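Sugar ABC transporter substrate-binding protein, BlMnBP1 (Bifidobacterium animalis subsp. lactis ATCC 27673, PDB 6I5R) binds manno-oligosaccharides, mannobiose among them, and probably hands them to an ABC transporter for uptake during growth on beta-mannan. Local coordinates at residues 81-84 / 85-89; 108-111 / 112-116; 128-131 / 132-135; 383-386 / 387-390. All blocks are in the same frame, centred on the assembly; numbering follows the deposited sequence.

How the interactions relate
Along the chain the four contacts come in series, each a local one within a single run of residues. Interaction 1 forms the start of helix 83-93, at the mannobiose pocket, to which Ser81 belongs. Interaction 2 follows in the loop between strands 100-102 and 119-120, its centre about 17 Å from that of interaction 1 without touching it. Interaction 3 leads into strand 135-136, and interaction 4 precedes helix 391-399. The last three lie with centres about 14 to 16 Å apart and touch one another. Interactions 2 and 4 share a zinc ion through Ser109 and Asp390, so parts distant in sequence are joined at a site well away from the sugar.

Interaction 1: residues 81-84 / 85-89; sequences SNYA and DSALT. With ZN (zinc ion), chain P.
The Tyr83 ring carries the methyl group of Ala87 over one face: Ala87 CB stands 3.9 Å from the ring centroid, 28° off the normal, a CH-pi contact one helical turn along. Its closest approach is to the hydroxyl-bearing end of the ring, with CZ 3.4 Å from CB. Ser86 OG approaches the same ring obliquely, and Tyr321 meets it edge-to-face. With CG anti to the backbone N (chi1 178°), the ring is sent forward along the helix, and its hydroxyl is hydrogen-bonded to the carbonyl of Met102.

This is the first turn of helix 83-93, with Asn82 at the N-cap position. Ser86 N reaches Asn82 O at 3.1 Å, and Ala87 N reaches Tyr83 O at 2.8 Å in a nearly straight bond (175° at the hydrogen). Ser86 OG, placed between backbone N and carbonyl carbon, lies within bonding range of both these carbonyls. One turn on, Asp85 O accepts from Thr89 N and Thr89 OG1, which arrive from opposite faces of its plane.

On the outer side Asp85 OD2 binds a zinc ion at 2.1 Å, and two waters are further ligands. Ser81, just before the helix, belongs to the glycan pocket. The chemistry thus divides the turn: an apolar ring-and-methyl contact faces Met101 and Pro104, while a carboxylate that the metal would help hold negatively charged faces outward.

Interaction 2: residues 108-111 / 112-116; sequences KSEF and SNYFV. With ZN (zinc ion), chain J.
Glu110 and Phe111 meet Asn113, Tyr114 and Phe115 in a tight run of turns. The carbonyl of Lys108 accepts a hydrogen bond from a water that in turn accepts from Ser112 N, bridging the turn. Ser109 OG binds a zinc ion at 2.3 Å, a site completed by Asp107, Asp390, Asn394 and water. Glu110 O takes Asn113 N at 2.9 Å, the donor lying well above the carbonyl plane. The Glu110 side chain, extended beyond CG, runs alongside Tyr114 in the same direction, OE2 3.6 Å from CE2 with carboxylate and ring planes 44° apart. A water links OE2, by a weak bond, to Asn113 ND2.

Phe111 O is gripped by two amides: Phe115 N at 2.8 Å, almost in line with the C=O, and Tyr114 N at 2.9 Å, from above its plane. The Phe111 ring has Lys108 CA over its centre, 3.5 Å above the plane. Its CD1 lies 3.9 Å from CD2 of Phe115, whose own ring packs on Leu91 of helix 83-93 and on Tyr141. The two bonds at Phe111 O hold the backbone of Tyr114 and Phe115, which sets the Phe115 ring against Phe111, a buried apolar side beside a polar, metal-binding one.

Interaction 3: residues 128-131 / 132-135; sequences IKLA and DEKA
Leu130 and Glu133 meet at the heart of this turn, where Glu133 N donates to Leu130 O at 3.2 Å. The N-H points nearly straight at the oxygen (164°), yet the donor stands far above the carbonyl plane, 63° out of it. Beside this bond the two CB atoms are 4.3 Å apart, and Glu133 CB comes to 3.4 Å from Leu130 O. A water lies 2.7 Å from Leu130 O, to which it may donate, and accepts from Lys134 N at 2.9 Å. Across the turn, Ala135 CB rests 3.7 Å from Ala131 O.

The next shell fixes both ends. Ala131 O accepts a hydrogen bond from Thr140 OG1 of strand 139-155, and the methyl groups of Ala131 and Ala135 pack on Thr121 of helix 121-124. The Glu133 side chain leaves with CG anti to the backbone N (chi1 -177°) and remains extended to CD, carrying OE2 to the amide of Gly319 in strand 314-325. Lys129 NZ bonds to the carbonyls of Pro358 and Asp363, and the backbone of Lys134 pairs with strand 139-155.

This part of the loop between helix 121-124 and strand 135-136 turns with backbone angles at Ala131 and Asp132 that fit a type I beta turn, with a single direct hydrogen bond across it. The water partners Lys134 N, and the Glu133 carboxylate, held by a backbone amide, ties the turn to strand 314-325.

Interaction 4: residues 383-386 / 387-390; sequences PAKE and GQED. With ZN (zinc ion), chain J.
Ala384 and Gln388 pack across a type II beta turn that runs from Lys385 to Gln388, in the loop before helix 391-399. The close part is the base of the turn. Gln388 N donates to Lys385 O at 2.9 Å, the donor tilted 31° from the carbonyl plane. Under it the methyl group of Ala384 points at the second half, CB 3.7 Å from Gln388 CB and 3.4 Å from Gln388 O. Gly387 occupies the third position with a positive phi (94°), where a CB would collide with the carbonyl oxygen of Glu386.

The other side is looser and exposed. The aliphatic part of Lys385 runs beside the Gln388 side chain in the same direction, CD 3.8 Å from NE2, before its end bends away to bond Gln220 through NZ. Glu386 folds back at chi2 (50°) so that OE2 reaches Gly387 N, a weak and strongly bent bond. A water donates to both Glu386 OE2 and Glu389 OE1 and may ease the closeness of the like charges; Glu389 OE1 also takes a weak bond from Asp137 N.

Beyond the turn, Glu389 packs on Ala135 and Tyr136 of strand 135-136. The loop ends at the zinc site shared with Asp107, Ser109 and Asn394, where Asp390 grips the metal with both carboxylate oxygens, OD1 at 2.2 Å and OD2 at 2.1 Å from the zinc ion.

Interaction 1: residues 81-84 / 85-89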
loop_
_atom_site.group_PDB
_atom_site.type_symbol
_atom_site.label_atom_id
_atom_site.label_comp_id
_atom_site.label_asym_id
_atom_site.label_seq_id
_atom_site.Cartn_x
_atom_site.Cartn_y
_atom_site.Cartn_z
ATOM N N SER A 81 -12.356 -7.521 8.137
ATOM C CA SER A 81 -12.574 -6.279 7.401
ATOM C C SER A 81 -11.728 -5.162 7.986
ATOM O O SER A 81 -11.178 -4.340 7.242
ATOM C CB SER A 81 -14.038 -5.873 7.416
ATOM O OG SER A 81 -14.442 -5.670 8.755
ATOM N N ASN A 82 -11.619 -5.114 9.309
ATOM C CA ASN A 82 -10.793 -4.110 9.974
ATOM C C ASN A 82 -9.375 -4.663 10.161
ATOM O O ASN A 82 -8.879 -4.828 11.263
ATOM C CB ASN A 82 -11.419 -3.718 11.305
ATOM C CG ASN A 82 -10.763 -2.502 11.923
ATOM O OD1 ASN A 82 -9.928 -1.847 11.296
ATOM N ND2 ASN A 82 -11.125 -2.196 13.176
ATOM N N TYR A 83 -8.718 -4.956 9.042
ATOM C CA TYR A 83 -7.560 -5.842 9.108
ATOM C C TYR A 83 -6.418 -5.239 9.933
ATOM O O TYR A 83 -5.890 -5.884 10.846
ATOM C CB TYR A 83 -7.043 -6.211 7.716
ATOM C CG TYR A 83 -5.815 -7.093 7.919
ATOM C CD1 TYR A 83 -5.956 -8.399 8.360
ATOM C CD2 TYR A 83 -4.519 -6.581 7.784
ATOM C CE1 TYR A 83 -4.846 -9.196 8.595
ATOM C CE2 TYR A 83 -3.402 -7.368 8.032
ATOM C CZ TYR A 83 -3.584 -8.686 8.434
ATOM O OH TYR A 83 -2.498 -9.503 8.687
ATOM N N ALA A 84 -5.988 -4.018 9.593
ATOM C CA ALA A 84 -4.837 -3.442 10.277
ATOM C C ALA A 84 -4.993 -3.526 11.784
ATOM O O ALA A 84 -4.057 -3.919 12.500
ATOM C CB ALA A 84 -4.650 -1.993 9.847
ATOM N N ASP A 85 -6.179 -3.184 12.282
ATOM C CA ASP A 85 -6.401 -3.128 13.719
ATOM C C ASP A 85 -6.424 -4.528 14.329
ATOM O O ASP A 85 -5.794 -4.771 15.364
ATOM C CB ASP A 85 -7.710 -2.389 13.991
ATOM C CG ASP A 85 -7.651 -0.881 13.637
ATOM O OD1 ASP A 85 -6.561 -0.262 13.681
ATOM O OD2 ASP A 85 -8.726 -0.285 13.342
ATOM N N SER A 86 -7.096 -5.475 13.674
ATOM C CA SER A 86 -7.200 -6.818 14.237
ATOM C C SER A 86 -5.871 -7.574 14.176
ATOM O O SER A 86 -5.523 -8.291 15.127
ATOM C CB SER A 86 -8.313 -7.602 13.545
ATOM O OG SER A 86 -8.066 -7.721 12.180
ATOM N N ALA A 87 -5.092 -7.400 13.104
ATOM C CA ALA A 87 -3.753 -7.981 13.066
ATOM C C ALA A 87 -2.853 -7.426 14.174
ATOM O O ALA A 87 -2.056 -8.167 14.772
ATOM C CB ALA A 87 -3.108 -7.741 11.702
ATOM N N LEU A 88 -2.935 -6.121 14.453
ATOM C CA LEU A 88 -2.053 -5.598 15.484
ATOM C C LEU A 88 -2.470 -6.132 16.849
ATOM O O LEU A 88 -1.629 -6.502 17.679
ATOM C CB LEU A 88 -2.042 -4.090 15.465
ATOM C CG LEU A 88 -0.830 -3.505 16.167
ATOM C CD1 LEU A 88 0.466 -3.789 15.458
ATOM C CD2 LEU A 88 -1.064 -2.012 16.263
ATOM N N THR A 89 -3.771 -6.204 17.086
ATOM C CA THR A 89 -4.260 -6.808 18.318
ATOM C C THR A 89 -3.743 -8.234 18.494
ATOM O O THR A 89 -3.223 -8.591 19.561
ATOM C CB THR A 89 -5.782 -6.766 18.320
ATOM O OG1 THR A 89 -6.218 -5.400 18.345
ATOM C CG2 THR A 89 -6.328 -7.521 19.541
HETATM ZN ZN ZN P . -9.102 1.298 12.051
HETATM O O HOH W 1 -7.378 1.819 12.460
HETATM O O HOH W 2 -8.944 1.475 14.122
#

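Interaction 2: residues 108-111 / 112-116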
loop_
_atom_site.group_PDB
_atom_site.type_symbol
_atom_site.label_atom_id
_atom_site.label_comp_id
_atom_site.label_asym_id
_atom_site.label_seq_id
_atom_site.Cartn_x
_atom_site.Cartn_y
_atom_site.Cartn_z
ATOM N N LYS A 108 10.042 -1.324 12.643
ATOM C CA LYS A 108 11.061 -2.246 12.161
ATOM C C LYS A 108 11.897 -2.785 13.302
ATOM O O LYS A 108 12.200 -3.975 13.361
ATOM C CB LYS A 108 11.997 -1.556 11.170
ATOM C CG LYS A 108 11.410 -1.260 9.832
ATOM C CD LYS A 108 12.366 -0.344 9.119
ATOM C CE LYS A 108 12.108 -0.296 7.643
ATOM N NZ LYS A 108 13.198 0.539 7.082
ATOM N N SER A 109 12.306 -1.905 14.205
ATOM C CA SER A 109 13.126 -2.342 15.313
ATOM C C SER A 109 12.425 -3.378 16.186
ATOM O O SER A 109 13.091 -4.007 17.021
ATOM C CB SER A 109 13.510 -1.129 16.152
ATOM O OG SER A 109 12.330 -0.589 16.727
ATOM N N GLU A 110 11.107 -3.561 16.036
ATOM C CA GLU A 110 10.387 -4.561 16.804
ATOM C C GLU A 110 10.099 -5.826 16.004
ATOM O O GLU A 110 9.506 -6.764 16.548
ATOM C CB GLU A 110 9.075 -3.993 17.338
ATOM C CG GLU A 110 9.227 -3.102 18.555
ATOM C CD GLU A 110 7.901 -2.613 19.062
ATOM O OE1 GLU A 110 7.847 -1.470 19.566
ATOM O OE2 GLU A 110 6.907 -3.366 18.959
ATOM N N PHE A 111 10.526 -5.892 14.742
ATOM C CA PHE A 111 10.259 -7.081 13.941
ATOM C C PHE A 111 10.742 -8.338 14.647
ATOM O O PHE A 111 10.047 -9.356 14.684
ATOM C CB PHE A 111 10.941 -6.978 12.579
ATOM C CG PHE A 111 10.239 -6.066 11.594
ATOM C CD1 PHE A 111 8.886 -5.740 11.717
ATOM C CD2 PHE A 111 10.953 -5.531 10.523
ATOM C CE1 PHE A 111 8.271 -4.895 10.788
ATOM C CE2 PHE A 111 10.339 -4.683 9.602
ATOM C CZ PHE A 111 9.004 -4.385 9.727
ATOM N N SER A 112 11.974 -8.311 15.149
ATOM C CA SER A 112 12.526 -9.518 15.746
ATOM C C SER A 112 11.769 -9.948 16.992
ATOM O O SER A 112 11.950 -11.083 17.436
ATOM C CB SER A 112 13.998 -9.321 16.085
ATOM O OG SER A 112 14.143 -8.346 17.093
ATOM N N ASN A 113 10.958 -9.073 17.585
ATOM C CA ASN A 113 10.145 -9.478 18.728
ATOM C C ASN A 113 8.914 -10.271 18.324
ATOM O O ASN A 113 8.222 -10.803 19.199
ATOM C CB ASN A 113 9.688 -8.270 19.542
ATOM C CG ASN A 113 10.832 -7.596 20.228
ATOM O OD1 ASN A 113 11.825 -8.239 20.556
ATOM N ND2 ASN A 113 10.713 -6.303 20.458
ATOM N N TYR A 114 8.645 -10.384 17.044
ATOM C CA TYR A 114 7.414 -10.969 16.549
ATOM C C TYR A 114 7.597 -11.954 15.405
ATOM O O TYR A 114 6.812 -12.903 15.314
ATOM C CB TYR A 114 6.462 -9.854 16.064
ATOM C CG TYR A 114 5.957 -8.893 17.132
ATOM C CD1 TYR A 114 5.168 -9.354 18.178
ATOM C CD2 TYR A 114 6.234 -7.522 17.068
ATOM C CE1 TYR A 114 4.673 -8.494 19.133
ATOM C CE2 TYR A 114 5.757 -6.650 18.057
ATOM C CZ TYR A 114 4.965 -7.151 19.075
ATOM O OH TYR A 114 4.471 -6.300 20.051
ATOM N N PHE A 115 8.580 -11.764 14.522
ATOM C CA PHE A 115 8.578 -12.397 13.220
ATOM C C PHE A 115 9.846 -13.205 13.035
ATOM O O PHE A 115 10.927 -12.845 13.532
ATOM C CB PHE A 115 8.466 -11.360 12.068
ATOM C CG PHE A 115 7.173 -10.578 12.077
ATOM C CD1 PHE A 115 5.952 -11.220 11.960
ATOM C CD2 PHE A 115 7.182 -9.220 12.227
ATOM C CE1 PHE A 115 4.777 -10.503 12.010
ATOM C CE2 PHE A 115 6.012 -8.505 12.270
ATOM C CZ PHE A 115 4.809 -9.154 12.176
ATOM N N VAL A 116 9.691 -14.298 12.305
ATOM C CA VAL A 116 10.828 -15.148 11.932
ATOM C C VAL A 116 11.646 -14.446 10.855
ATOM O O VAL A 116 11.085 -14.032 9.835
ATOM C CB VAL A 116 10.333 -16.497 11.421
ATOM C CG1 VAL A 116 11.524 -17.377 10.998
ATOM C CG2 VAL A 116 9.473 -17.190 12.464
HETATM ZN ZN ZN J . 12.281 1.730 16.450
HETATM O O HOH W 3 13.789 -6.056 14.403
HETATM O O HOH W 4 8.242 -5.383 20.480
HETATM O O HOH W 5 13.084 2.735 18.151
#

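Interaction 3: residues 128-131 / 132-135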
loop_
_atom_site.group_PDB
_atom_site.type_symbol
_atom_site.label_atom_id
_atom_site.label_comp_id
_atom_site.label_asym_id
_atom_site.label_seq_id
_atom_site.Cartn_x
_atom_site.Cartn_y
_atom_site.Cartn_z
ATOM N N ILE A 128 14.344 -12.186 -3.978
ATOM C CA ILE A 128 13.133 -11.380 -4.007
ATOM C C ILE A 128 13.472 -9.914 -4.215
ATOM O O ILE A 128 14.562 -9.444 -3.879
ATOM C CB ILE A 128 12.285 -11.522 -2.723
ATOM C CG1 ILE A 128 13.048 -10.976 -1.526
ATOM C CG2 ILE A 128 11.875 -12.981 -2.482
ATOM C CD1 ILE A 128 12.208 -11.009 -0.246
ATOM N N LYS A 129 12.484 -9.189 -4.742
ATOM C CA LYS A 129 12.464 -7.738 -4.758
ATOM C C LYS A 129 12.059 -7.179 -3.390
ATOM O O LYS A 129 11.398 -7.841 -2.583
ATOM C CB LYS A 129 11.482 -7.240 -5.818
ATOM C CG LYS A 129 11.776 -7.767 -7.196
ATOM C CD LYS A 129 10.738 -7.352 -8.230
ATOM C CE LYS A 129 10.870 -8.242 -9.460
ATOM N NZ LYS A 129 9.833 -8.021 -10.505
ATOM N N LEU A 130 12.489 -5.955 -3.126
ATOM C CA LEU A 130 12.070 -5.212 -1.949
ATOM C C LEU A 130 12.482 -5.921 -0.663
ATOM O O LEU A 130 11.773 -5.881 0.335
ATOM C CB LEU A 130 10.562 -4.979 -1.975
ATOM C CG LEU A 130 10.115 -4.281 -3.252
ATOM C CD1 LEU A 130 8.590 -4.294 -3.364
ATOM C CD2 LEU A 130 10.610 -2.835 -3.290
ATOM N N ALA A 131 13.651 -6.563 -0.692
ATOM C CA ALA A 131 14.091 -7.352 0.444
ATOM C C ALA A 131 14.385 -6.506 1.666
ATOM O O ALA A 131 14.309 -7.024 2.776
ATOM C CB ALA A 131 15.340 -8.171 0.085
ATOM N N ASP A 132 14.693 -5.227 1.496
ATOM C CA ASP A 132 15.039 -4.367 2.618
ATOM C C ASP A 132 13.867 -3.536 3.101
ATOM O O ASP A 132 14.047 -2.674 3.974
ATOM C CB ASP A 132 16.215 -3.450 2.222
ATOM C CG ASP A 132 15.846 -2.466 1.143
ATOM O OD1 ASP A 132 14.674 -2.439 0.725
ATOM O OD2 ASP A 132 16.730 -1.699 0.680
ATOM N N GLU A 133 12.675 -3.755 2.540
ATOM C CA GLU A 133 11.509 -2.978 2.943
ATOM C C GLU A 133 11.062 -3.364 4.349
ATOM O O GLU A 133 10.815 -2.500 5.197
ATOM C CB GLU A 133 10.392 -3.181 1.914
ATOM C CG GLU A 133 9.144 -2.384 2.138
ATOM C CD GLU A 133 8.086 -2.703 1.083
ATOM O OE1 GLU A 133 7.516 -3.800 1.164
ATOM O OE2 GLU A 133 7.826 -1.881 0.178
ATOM N N LYS A 134 10.959 -4.664 4.617
ATOM C CA LYS A 134 10.622 -5.156 5.957
ATOM C C LYS A 134 11.830 -5.897 6.515
ATOM O O LYS A 134 11.846 -7.117 6.602
ATOM C CB LYS A 134 9.398 -6.052 5.918
ATOM C CG LYS A 134 8.220 -5.447 5.184
ATOM C CD LYS A 134 7.548 -4.358 5.997
ATOM C CE LYS A 134 6.237 -3.927 5.381
ATOM N NZ LYS A 134 5.627 -2.826 6.131
ATOM N N ALA A 135 12.859 -5.130 6.864
ATOM C CA ALA A 135 14.110 -5.686 7.339
ATOM C C ALA A 135 14.636 -4.835 8.488
ATOM O O ALA A 135 14.236 -3.674 8.678
ATOM C CB ALA A 135 15.134 -5.789 6.198
HETATM O O HOH W 6 10.843 -6.830 2.648
#

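Interaction 4: residues 383-386 / 387-390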
loop_
_atom_site.group_PDB
_atom_site.type_symbol
_atom_site.label_atom_id
_atom_site.label_comp_id
_atom_site.label_asym_id
_atom_site.label_seq_id
_atom_site.Cartn_x
_atom_site.Cartn_y
_atom_site.Cartn_z
ATOM N N PRO A 383 17.036 2.598 1.111
ATOM C CA PRO A 383 17.188 2.426 2.559
ATOM C C PRO A 383 17.842 3.656 3.152
ATOM O O PRO A 383 18.487 4.445 2.462
ATOM C CB PRO A 383 18.084 1.196 2.687
ATOM C CG PRO A 383 18.874 1.180 1.413
ATOM C CD PRO A 383 17.993 1.781 0.345
ATOM N N ALA A 384 17.632 3.837 4.448
ATOM C CA ALA A 384 18.311 4.906 5.153
ATOM C C ALA A 384 19.809 4.622 5.154
ATOM O O ALA A 384 20.248 3.519 4.833
ATOM C CB ALA A 384 17.788 5.024 6.587
ATOM N N LYS A 385 20.596 5.639 5.507
ATOM C CA LYS A 385 22.010 5.408 5.723
ATOM C C LYS A 385 22.211 4.398 6.858
ATOM O O LYS A 385 21.320 4.152 7.688
ATOM C CB LYS A 385 22.732 6.710 6.039
ATOM C CG LYS A 385 22.460 7.744 4.987
ATOM C CD LYS A 385 22.896 9.081 5.439
ATOM C CE LYS A 385 22.456 10.172 4.437
ATOM N NZ LYS A 385 22.623 9.873 2.951
ATOM N N GLU A 386 23.403 3.804 6.886
ATOM C CA GLU A 386 23.697 2.787 7.873
ATOM C C GLU A 386 23.524 3.356 9.279
ATOM O O GLU A 386 24.058 4.418 9.610
ATOM C CB GLU A 386 25.107 2.246 7.688
ATOM C CG GLU A 386 25.416 1.062 8.604
ATOM C CD GLU A 386 24.350 0.004 8.534
ATOM O OE1 GLU A 386 24.157 -0.541 7.449
ATOM O OE2 GLU A 386 23.690 -0.220 9.557
ATOM N N GLY A 387 22.749 2.659 10.090
ATOM C CA GLY A 387 22.477 3.105 11.431
ATOM C C GLY A 387 21.210 3.906 11.590
ATOM O O GLY A 387 20.845 4.218 12.724
ATOM N N GLN A 388 20.558 4.278 10.486
ATOM C CA GLN A 388 19.348 5.091 10.512
ATOM C C GLN A 388 18.114 4.290 10.118
ATOM O O GLN A 388 17.063 4.875 9.870
ATOM C CB GLN A 388 19.495 6.305 9.587
ATOM C CG GLN A 388 20.294 7.460 10.174
ATOM C CD GLN A 388 20.126 8.781 9.381
ATOM O OE1 GLN A 388 19.966 9.876 9.960
ATOM N NE2 GLN A 388 20.185 8.685 8.057
ATOM N N GLU A 389 18.206 2.960 10.099
ATOM C CA GLU A 389 17.105 2.156 9.577
ATOM C C GLU A 389 15.820 2.420 10.348
ATOM O O GLU A 389 14.727 2.359 9.778
ATOM C CB GLU A 389 17.491 0.684 9.651
ATOM C CG GLU A 389 16.732 -0.252 8.720
ATOM C CD GLU A 389 17.333 -1.668 8.703
ATOM O OE1 GLU A 389 18.152 -1.977 9.575
ATOM O OE2 GLU A 389 16.983 -2.472 7.817
ATOM N N ASP A 390 15.949 2.743 11.624
ATOM C CA ASP A 390 14.847 2.878 12.562
ATOM C C ASP A 390 14.386 4.318 12.717
ATOM O O ASP A 390 13.429 4.584 13.458
ATOM C CB ASP A 390 15.289 2.324 13.926
ATOM C CG ASP A 390 14.127 2.111 14.866
ATOM O OD1 ASP A 390 13.008 1.866 14.376
ATOM O OD2 ASP A 390 14.312 2.184 16.100
HETATM ZN ZN ZN J . 12.281 1.730 16.450
HETATM O O HOH W 7 21.150 -1.981 10.593
HETATM O O HOH W 5 13.084 2.735 18.151
#